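Pyruvate kinase (Pyrobaculum aerophilum, PDB 3QTG) catalyses the last step of glycolysis, the interconversion of pyruvate plus ATP with phosphoenolpyruvate plus ADP, as a homotetramer that uses a divalent metal cation. Local coordinates at residues P74-V79 with L412-A417; D195-V200 with F223-A228. All blocks are in the same frame, centred on the assembly; numbering follows the deposited sequence.

In the fold
Both contacts involve the closed parallel barrel of eight strands, and their centres lie about 11 Å apart. Contact 2 pairs strand 199-202 with strand 226-231; contact 1 sets strand 76-80, the barrel neighbour of 199-202, against a loop of the C-terminal alpha/beta domain. The two are joined directly, Val79 N to Tyr199 O at 2.9 Å and Val77 N to Asp198 OD2 at 2.7 Å. Further along the strands lies the active site inferred from relatives: between nearest side-chain atoms, Ile78 is about 4 Å from Arg46, which probably binds the substrate, and Ala228 about 6 Å from Lys230, the probable transition-state stabiliser.

Contact 1. Residues P74-V79 with L412-A417; sequences PLAVIV and LSIVWA
Ile414 reaches from the alpha/beta domain to one alanine and one isoleucine of the barrel, Ala76 and Ile78, and its branching decides which atom meets which. From CB the chain divides. CG2 lies beside the backbone N and comes against Ala76 CB at 3.6 Å, methyl to methyl. CG1 takes the cramped place between the backbone N and the carbonyl carbon (chi1 64°) and passes the same Ala76 CB at 4.1 Å, so that this one methyl is met by both branches. Beyond it the tip, CD1, arrives at Ile78 CD1, 4.0 Å away; the two isoleucine side chains approach obliquely and meet through their end methyls. Ala76 and Ile78 are alternate residues of one strand and both send their CB toward the loop, which is why a single side chain can touch the pair.

One residue earlier, Ser413 supplies the polar part of the contact. Its OG, turned anti to the backbone N (chi1 -161°), stands 3.0 Å from Pro74 O, just ahead of the strand. Asp43 O is a second acceptor for the same hydroxyl, whose single proton may be directed to either carbonyl. The loop is shaped here by a type I turn from Leu412 to Val415, closed by Val415 N to Leu412 O at 3.1 Å, which presents Ser413 and Ile414 to the barrel in succession.

The surroundings place this interface at the N-terminal end of the barrel strands. Tyr199 of the adjoining strand touches Ala76, Ile78 and Ile414 alike, whereas Val77, facing the other way, packs on helix 54-71. Strand 76-80 bonds to Val45 and Ile47 on one side and to strand 199-202 on the other, while Leu412 and Val415 lean on helix 385-391 of the alpha/beta domain.

Contact 2. Residues D195-V200 with F223-A228; sequences DNIDYV and FQSQVA
Tyr199 and Gln226 extend side by side in the same direction, with the phenol ring and the amide plane 81° apart. The aliphatic part of the glutamine makes the contact: Gln226 CB lies obliquely to the ring, 3.5 Å from Tyr199 CD1 and as far from CE1. Its CG sits 4.3 Å from the Tyr199 ring centroid, 28° off the normal, an off-centre CH-pi contact. The glutamine then bends at chi2 (-71°), so that its amide end leads away from residues 195-200. The phenol OH is bonded to Ser411 O of the alpha/beta domain, and Tyr249 meets the ring with its plane roughly perpendicular.

Beneath these side chains the backbones run parallel, as the strands of a beta-alpha-beta unit do in a TIM barrel, with helix 208-220 making the crossover. Val200 straddles Val227, its N bonding to Gln226 O at 3.0 Å and its O to Ala228 N at 2.9 Å, and Gln226 N is held by Asp198 O. On the opposite face from Tyr199, Val200 and Val227 both pack on Leu218 of that helix.

Ahead of the strands, Ile197 and Phe223 cross at an angle, Ile197 CD1 meeting the ring in its plane at the CE2 edge, 3.8 Å away. The backbone carbonyl of Ile197 accepts from Ser225 OG at 2.5 Å, a very short bond whose exact length is doubtful. A water also donates to Ile197 O while accepting from Gln224 N at 2.7 Å, bridging the two backbones.

Contact 1. Residues P74-V79 with L412-A417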
ATOM      1  N   PRO A  74      18.419 -23.522 -29.195  1.00 51.05           N
ATOM      2  CA  PRO A  74      17.209 -24.318 -28.957  1.00 50.15           C
ATOM      3  C   PRO A  74      15.995 -23.552 -29.461  1.00 48.65           C
ATOM      4  O   PRO A  74      15.829 -22.375 -29.134  1.00 48.54           O
ATOM      5  CB  PRO A  74      17.147 -24.425 -27.427  1.00 50.04           C
ATOM      6  CG  PRO A  74      18.570 -24.166 -26.964  1.00 51.66           C
ATOM      7  CD  PRO A  74      19.102 -23.161 -27.934  1.00 51.23           C
ATOM      8  N   LEU A  75      15.173 -24.201 -30.275  1.00 47.37           N
ATOM      9  CA  LEU A  75      13.996 -23.558 -30.835  1.00 45.63           C
ATOM     10  C   LEU A  75      12.823 -24.440 -30.524  1.00 44.83           C
ATOM     11  O   LEU A  75      12.938 -25.658 -30.564  1.00 45.90           O
ATOM     12  CB  LEU A  75      14.132 -23.371 -32.355  1.00 46.08           C
ATOM     13  CG  LEU A  75      15.154 -22.365 -32.903  1.00 46.02           C
ATOM     14  CD1 LEU A  75      15.122 -22.364 -34.431  1.00 45.52           C
ATOM     15  CD2 LEU A  75      14.957 -20.939 -32.370  1.00 43.60           C
ATOM     16  N   ALA A  76      11.702 -23.832 -30.183  1.00 43.16           N
ATOM     17  CA  ALA A  76      10.463 -24.572 -29.981  1.00 42.51           C
ATOM     18  C   ALA A  76       9.828 -24.891 -31.326  1.00 42.36           C
ATOM     19  O   ALA A  76       9.749 -24.022 -32.208  1.00 42.87           O
ATOM     20  CB  ALA A  76       9.485 -23.771 -29.118  1.00 41.06           C
ATOM     21  N   VAL A  77       9.363 -26.129 -31.465  1.00 41.58           N
ATOM     22  CA  VAL A  77       8.501 -26.517 -32.579  1.00 40.26           C
ATOM     23  C   VAL A  77       7.083 -26.704 -32.080  1.00 39.63           C
ATOM     24  O   VAL A  77       6.823 -27.513 -31.179  1.00 39.53           O
ATOM     25  CB  VAL A  77       9.006 -27.815 -33.283  1.00 40.94           C
ATOM     26  CG1 VAL A  77       7.982 -28.324 -34.307  1.00 39.88           C
ATOM     27  CG2 VAL A  77      10.331 -27.559 -33.941  1.00 39.53           C
ATOM     28  N   ILE A  78       6.170 -25.947 -32.690  1.00 39.26           N
ATOM     29  CA  ILE A  78       4.750 -25.989 -32.413  1.00 38.39           C
ATOM     30  C   ILE A  78       4.004 -26.589 -33.631  1.00 39.20           C
ATOM     31  O   ILE A  78       4.196 -26.169 -34.779  1.00 38.72           O
ATOM     32  CB  ILE A  78       4.218 -24.553 -32.150  1.00 37.79           C
ATOM     33  CG1 ILE A  78       5.031 -23.863 -31.044  1.00 36.88           C
ATOM     34  CG2 ILE A  78       2.714 -24.566 -31.832  1.00 36.77           C
ATOM     35  CD1 ILE A  78       5.117 -22.340 -31.172  1.00 33.88           C
ATOM     36  N   VAL A  79       3.149 -27.569 -33.389  1.00 39.56           N
ATOM     37  CA  VAL A  79       2.263 -28.016 -34.455  1.00 40.51           C
ATOM     38  C   VAL A  79       0.855 -27.592 -34.075  1.00 40.81           C
ATOM     39  O   VAL A  79       0.430 -27.782 -32.945  1.00 39.92           O
ATOM     40  CB  VAL A  79       2.380 -29.552 -34.777  1.00 40.38           C
ATOM     41  CG1 VAL A  79       3.821 -29.919 -35.223  1.00 40.15           C
ATOM     42  CG2 VAL A  79       1.934 -30.416 -33.587  1.00 40.35           C
ATOM     43  N   LEU A 412      11.332 -24.142 -23.271  1.00 38.77           N
ATOM     44  CA  LEU A 412      11.468 -22.861 -22.558  1.00 38.63           C
ATOM     45  C   LEU A 412      11.789 -21.692 -23.496  1.00 38.44           C
ATOM     46  O   LEU A 412      11.691 -20.527 -23.124  1.00 37.28           O
ATOM     47  CB  LEU A 412      12.549 -22.985 -21.474  1.00 38.65           C
ATOM     48  CG  LEU A 412      12.318 -24.075 -20.439  1.00 37.64           C
ATOM     49  CD1 LEU A 412      13.474 -24.082 -19.451  1.00 39.55           C
ATOM     50  CD2 LEU A 412      10.963 -23.887 -19.722  1.00 37.16           C
ATOM     51  N   SER A 413      12.132 -22.034 -24.729  1.00 38.89           N
ATOM     52  CA  SER A 413      12.460 -21.063 -25.760  1.00 39.11           C
ATOM     53  C   SER A 413      11.372 -20.009 -26.033  1.00 37.60           C
ATOM     54  O   SER A 413      11.676 -18.887 -26.447  1.00 37.15           O
ATOM     55  CB  SER A 413      12.763 -21.821 -27.042  1.00 40.05           C
ATOM     56  OG  SER A 413      13.490 -20.973 -27.908  1.00 45.61           O
ATOM     57  N   ILE A 414      10.110 -20.380 -25.803  1.00 36.18           N
ATOM     58  CA  ILE A 414       8.985 -19.480 -26.036  1.00 34.74           C
ATOM     59  C   ILE A 414       8.300 -19.009 -24.740  1.00 34.23           C
ATOM     60  O   ILE A 414       7.182 -18.496 -24.765  1.00 34.04           O
ATOM     61  CB  ILE A 414       7.975 -20.051 -27.105  1.00 35.05           C
ATOM     62  CG1 ILE A 414       7.287 -21.351 -26.639  1.00 33.65           C
ATOM     63  CG2 ILE A 414       8.704 -20.286 -28.444  1.00 35.27           C
ATOM     64  CD1 ILE A 414       5.946 -21.582 -27.343  1.00 33.21           C
ATOM     65  N   VAL A 415       8.986 -19.189 -23.611  1.00 33.74           N
ATOM     66  CA  VAL A 415       8.532 -18.670 -22.326  1.00 33.36           C
ATOM     67  C   VAL A 415       9.217 -17.307 -22.084  1.00 33.18           C
ATOM     68  O   VAL A 415      10.406 -17.138 -22.383  1.00 34.25           O
ATOM     69  CB  VAL A 415       8.818 -19.687 -21.160  1.00 33.43           C
ATOM     70  CG1 VAL A 415       8.329 -19.121 -19.807  1.00 33.07           C
ATOM     71  CG2 VAL A 415       8.118 -21.044 -21.423  1.00 33.61           C
ATOM     72  N   TRP A 416       8.453 -16.341 -21.596  1.00 33.42           N
ATOM     73  CA  TRP A 416       8.936 -14.993 -21.216  1.00 33.68           C
ATOM     74  C   TRP A 416      10.338 -14.948 -20.583  1.00 34.39           C
ATOM     75  O   TRP A 416      10.582 -15.589 -19.563  1.00 35.42           O
ATOM     76  CB  TRP A 416       7.942 -14.362 -20.239  1.00 32.00           C
ATOM     77  CG  TRP A 416       8.435 -13.095 -19.586  1.00 32.36           C
ATOM     78  CD1 TRP A 416       9.154 -12.994 -18.415  1.00 30.07           C
ATOM     79  CD2 TRP A 416       8.235 -11.752 -20.048  1.00 30.47           C
ATOM     80  NE1 TRP A 416       9.406 -11.692 -18.131  1.00 28.63           N
ATOM     81  CE2 TRP A 416       8.871 -10.897 -19.112  1.00 30.75           C
ATOM     82  CE3 TRP A 416       7.574 -11.188 -21.157  1.00 31.92           C
ATOM     83  CZ2 TRP A 416       8.876  -9.490 -19.239  1.00 30.40           C
ATOM     84  CZ3 TRP A 416       7.575  -9.768 -21.297  1.00 30.97           C
ATOM     85  CH2 TRP A 416       8.227  -8.943 -20.323  1.00 31.67           C
ATOM     86  N   ALA A 417      11.228 -14.178 -21.202  1.00 35.49           N
ATOM     87  CA  ALA A 417      12.577 -13.807 -20.690  1.00 35.96           C
ATOM     88  C   ALA A 417      13.616 -14.910 -20.663  1.00 36.66           C
ATOM     89  O   ALA A 417      14.804 -14.630 -20.454  1.00 37.54           O
ATOM     90  CB  ALA A 417      12.501 -13.097 -19.296  1.00 35.57           C
TER

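Contact 2. Residues D195-V200 with F223-A228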
ATOM      1  N   ASP A 195       9.281 -36.944 -30.993  1.00 55.36           N
ATOM      2  CA  ASP A 195      10.271 -36.507 -30.022  1.00 55.14           C
ATOM      3  C   ASP A 195      10.814 -35.099 -30.356  1.00 53.60           C
ATOM      4  O   ASP A 195      11.427 -34.432 -29.524  1.00 52.03           O
ATOM      5  CB  ASP A 195      11.375 -37.566 -29.848  1.00 56.70           C
ATOM      6  CG  ASP A 195      10.948 -38.713 -28.904  1.00 59.95           C
ATOM      7  OD1 ASP A 195       9.988 -38.527 -28.106  1.00 63.13           O
ATOM      8  OD2 ASP A 195      11.564 -39.798 -28.951  1.00 62.83           O
ATOM      9  N   ASN A 196      10.546 -34.659 -31.581  1.00 52.37           N
ATOM     10  CA  ASN A 196      10.955 -33.347 -32.043  1.00 50.71           C
ATOM     11  C   ASN A 196       9.855 -32.290 -31.969  1.00 48.72           C
ATOM     12  O   ASN A 196      10.038 -31.176 -32.448  1.00 48.17           O
ATOM     13  CB  ASN A 196      11.506 -33.452 -33.463  1.00 51.52           C
ATOM     14  CG  ASN A 196      13.003 -33.584 -33.483  1.00 52.47           C
ATOM     15  OD1 ASN A 196      13.714 -32.738 -32.943  1.00 51.28           O
ATOM     16  ND2 ASN A 196      13.498 -34.648 -34.114  1.00 52.83           N
ATOM     17  N   ILE A 197       8.729 -32.638 -31.355  1.00 47.29           N
ATOM     18  CA  ILE A 197       7.591 -31.725 -31.259  1.00 45.79           C
ATOM     19  C   ILE A 197       7.342 -31.240 -29.814  1.00 44.95           C
ATOM     20  O   ILE A 197       7.039 -32.033 -28.910  1.00 45.14           O
ATOM     21  CB  ILE A 197       6.311 -32.334 -31.845  1.00 46.08           C
ATOM     22  CG1 ILE A 197       6.530 -32.730 -33.313  1.00 46.74           C
ATOM     23  CG2 ILE A 197       5.174 -31.347 -31.749  1.00 45.51           C
ATOM     24  CD1 ILE A 197       5.346 -33.373 -33.920  1.00 47.73           C
ATOM     25  N   ASP A 198       7.449 -29.929 -29.630  1.00 42.90           N
ATOM     26  CA  ASP A 198       7.505 -29.334 -28.301  1.00 41.88           C
ATOM     27  C   ASP A 198       6.134 -28.866 -27.816  1.00 40.47           C
ATOM     28  O   ASP A 198       5.840 -28.938 -26.631  1.00 41.30           O
ATOM     29  CB  ASP A 198       8.537 -28.197 -28.306  1.00 41.65           C
ATOM     30  CG  ASP A 198       9.913 -28.659 -28.859  1.00 42.64           C
ATOM     31  OD1 ASP A 198      10.465 -29.661 -28.334  1.00 43.43           O
ATOM     32  OD2 ASP A 198      10.437 -28.030 -29.813  1.00 41.59           O
ATOM     33  N   TYR A 199       5.292 -28.419 -28.737  1.00 39.02           N
ATOM     34  CA  TYR A 199       3.949 -27.935 -28.403  1.00 38.09           C
ATOM     35  C   TYR A 199       2.952 -28.426 -29.423  1.00 37.93           C
ATOM     36  O   TYR A 199       3.252 -28.465 -30.612  1.00 37.96           O
ATOM     37  CB  TYR A 199       3.913 -26.405 -28.417  1.00 37.09           C
ATOM     38  CG  TYR A 199       4.671 -25.749 -27.285  1.00 38.38           C
ATOM     39  CD1 TYR A 199       3.998 -25.290 -26.144  1.00 36.38           C
ATOM     40  CD2 TYR A 199       6.061 -25.581 -27.352  1.00 37.13           C
ATOM     41  CE1 TYR A 199       4.698 -24.688 -25.100  1.00 36.12           C
ATOM     42  CE2 TYR A 199       6.758 -24.989 -26.323  1.00 35.81           C
ATOM     43  CZ  TYR A 199       6.072 -24.547 -25.198  1.00 36.40           C
ATOM     44  OH  TYR A 199       6.766 -23.940 -24.180  1.00 37.60           O
ATOM     45  N   VAL A 200       1.767 -28.779 -28.942  1.00 37.77           N
ATOM     46  CA  VAL A 200       0.628 -29.130 -29.784  1.00 38.30           C
ATOM     47  C   VAL A 200      -0.480 -28.134 -29.479  1.00 38.52           C
ATOM     48  O   VAL A 200      -0.941 -28.044 -28.339  1.00 38.36           O
ATOM     49  CB  VAL A 200       0.103 -30.566 -29.464  1.00 38.94           C
ATOM     50  CG1 VAL A 200      -1.301 -30.799 -30.041  1.00 37.97           C
ATOM     51  CG2 VAL A 200       1.072 -31.613 -29.952  1.00 38.26           C
ATOM     52  N   PHE A 223       3.775 -38.939 -27.332  1.00 52.65           N
ATOM     53  CA  PHE A 223       4.219 -37.545 -27.336  1.00 51.97           C
ATOM     54  C   PHE A 223       4.562 -37.090 -25.929  1.00 51.54           C
ATOM     55  O   PHE A 223       3.917 -37.506 -24.960  1.00 51.47           O
ATOM     56  CB  PHE A 223       3.146 -36.613 -27.906  1.00 51.15           C
ATOM     57  CG  PHE A 223       3.050 -36.635 -29.405  1.00 51.32           C
ATOM     58  CD1 PHE A 223       2.427 -37.698 -30.062  1.00 51.83           C
ATOM     59  CD2 PHE A 223       3.575 -35.594 -30.160  1.00 50.49           C
ATOM     60  CE1 PHE A 223       2.326 -37.719 -31.445  1.00 52.01           C
ATOM     61  CE2 PHE A 223       3.479 -35.607 -31.547  1.00 50.62           C
ATOM     62  CZ  PHE A 223       2.847 -36.679 -32.191  1.00 52.22           C
ATOM     63  N   GLN A 224       5.569 -36.227 -25.827  1.00 51.15           N
ATOM     64  CA  GLN A 224       5.859 -35.518 -24.577  1.00 50.85           C
ATOM     65  C   GLN A 224       5.807 -34.015 -24.837  1.00 49.47           C
ATOM     66  O   GLN A 224       6.800 -33.309 -24.701  1.00 49.76           O
ATOM     67  CB  GLN A 224       7.221 -35.933 -24.015  1.00 51.45           C
ATOM     68  CG  GLN A 224       7.307 -37.406 -23.635  1.00 54.53           C
ATOM     69  CD  GLN A 224       8.736 -37.897 -23.498  1.00 57.85           C
ATOM     70  OE1 GLN A 224       9.043 -39.041 -23.836  1.00 62.24           O
ATOM     71  NE2 GLN A 224       9.617 -37.036 -23.011  1.00 58.49           N
ATOM     72  N   SER A 225       4.636 -33.536 -25.232  1.00 48.22           N
ATOM     73  CA  SER A 225       4.481 -32.159 -25.666  1.00 46.51           C
ATOM     74  C   SER A 225       3.623 -31.342 -24.707  1.00 45.54           C
ATOM     75  O   SER A 225       2.761 -31.893 -24.016  1.00 45.49           O
ATOM     76  CB  SER A 225       3.898 -32.140 -27.071  1.00 46.41           C
ATOM     77  OG  SER A 225       4.847 -32.676 -27.986  1.00 46.85           O
ATOM     78  N   GLN A 226       3.878 -30.032 -24.651  1.00 44.29           N
ATOM     79  CA  GLN A 226       3.023 -29.106 -23.899  1.00 42.65           C
ATOM     80  C   GLN A 226       1.773 -28.896 -24.731  1.00 42.21           C
ATOM     81  O   GLN A 226       1.856 -28.842 -25.956  1.00 41.94           O
ATOM     82  CB  GLN A 226       3.725 -27.762 -23.721  1.00 42.20           C
ATOM     83  CG  GLN A 226       5.002 -27.824 -22.898  1.00 42.00           C
ATOM     84  CD  GLN A 226       4.707 -28.082 -21.440  1.00 43.15           C
ATOM     85  OE1 GLN A 226       5.051 -29.126 -20.905  1.00 46.31           O
ATOM     86  NE2 GLN A 226       4.049 -27.141 -20.797  1.00 42.04           N
ATOM     87  N   VAL A 227       0.624 -28.778 -24.077  1.00 41.26           N
ATOM     88  CA  VAL A 227      -0.628 -28.530 -24.783  1.00 41.34           C
ATOM     89  C   VAL A 227      -1.002 -27.042 -24.738  1.00 40.31           C
ATOM     90  O   VAL A 227      -1.244 -26.471 -23.672  1.00 39.48           O
ATOM     91  CB  VAL A 227      -1.769 -29.415 -24.250  1.00 42.14           C
ATOM     92  CG1 VAL A 227      -3.034 -29.124 -24.983  1.00 42.51           C
ATOM     93  CG2 VAL A 227      -1.398 -30.878 -24.433  1.00 42.40           C
ATOM     94  N   ALA A 228      -1.026 -26.429 -25.916  1.00 39.47           N
ATOM     95  CA  ALA A 228      -1.374 -25.019 -26.053  1.00 38.85           C
ATOM     96  C   ALA A 228      -2.834 -24.924 -26.469  1.00 38.64           C
ATOM     97  O   ALA A 228      -3.268 -25.593 -27.421  1.00 39.69           O
ATOM     98  CB  ALA A 228      -0.452 -24.345 -27.062  1.00 38.09           C
TER
HETATM   99  O   HOH W   1       6.754 -34.947 -27.851  1.00 48.12           O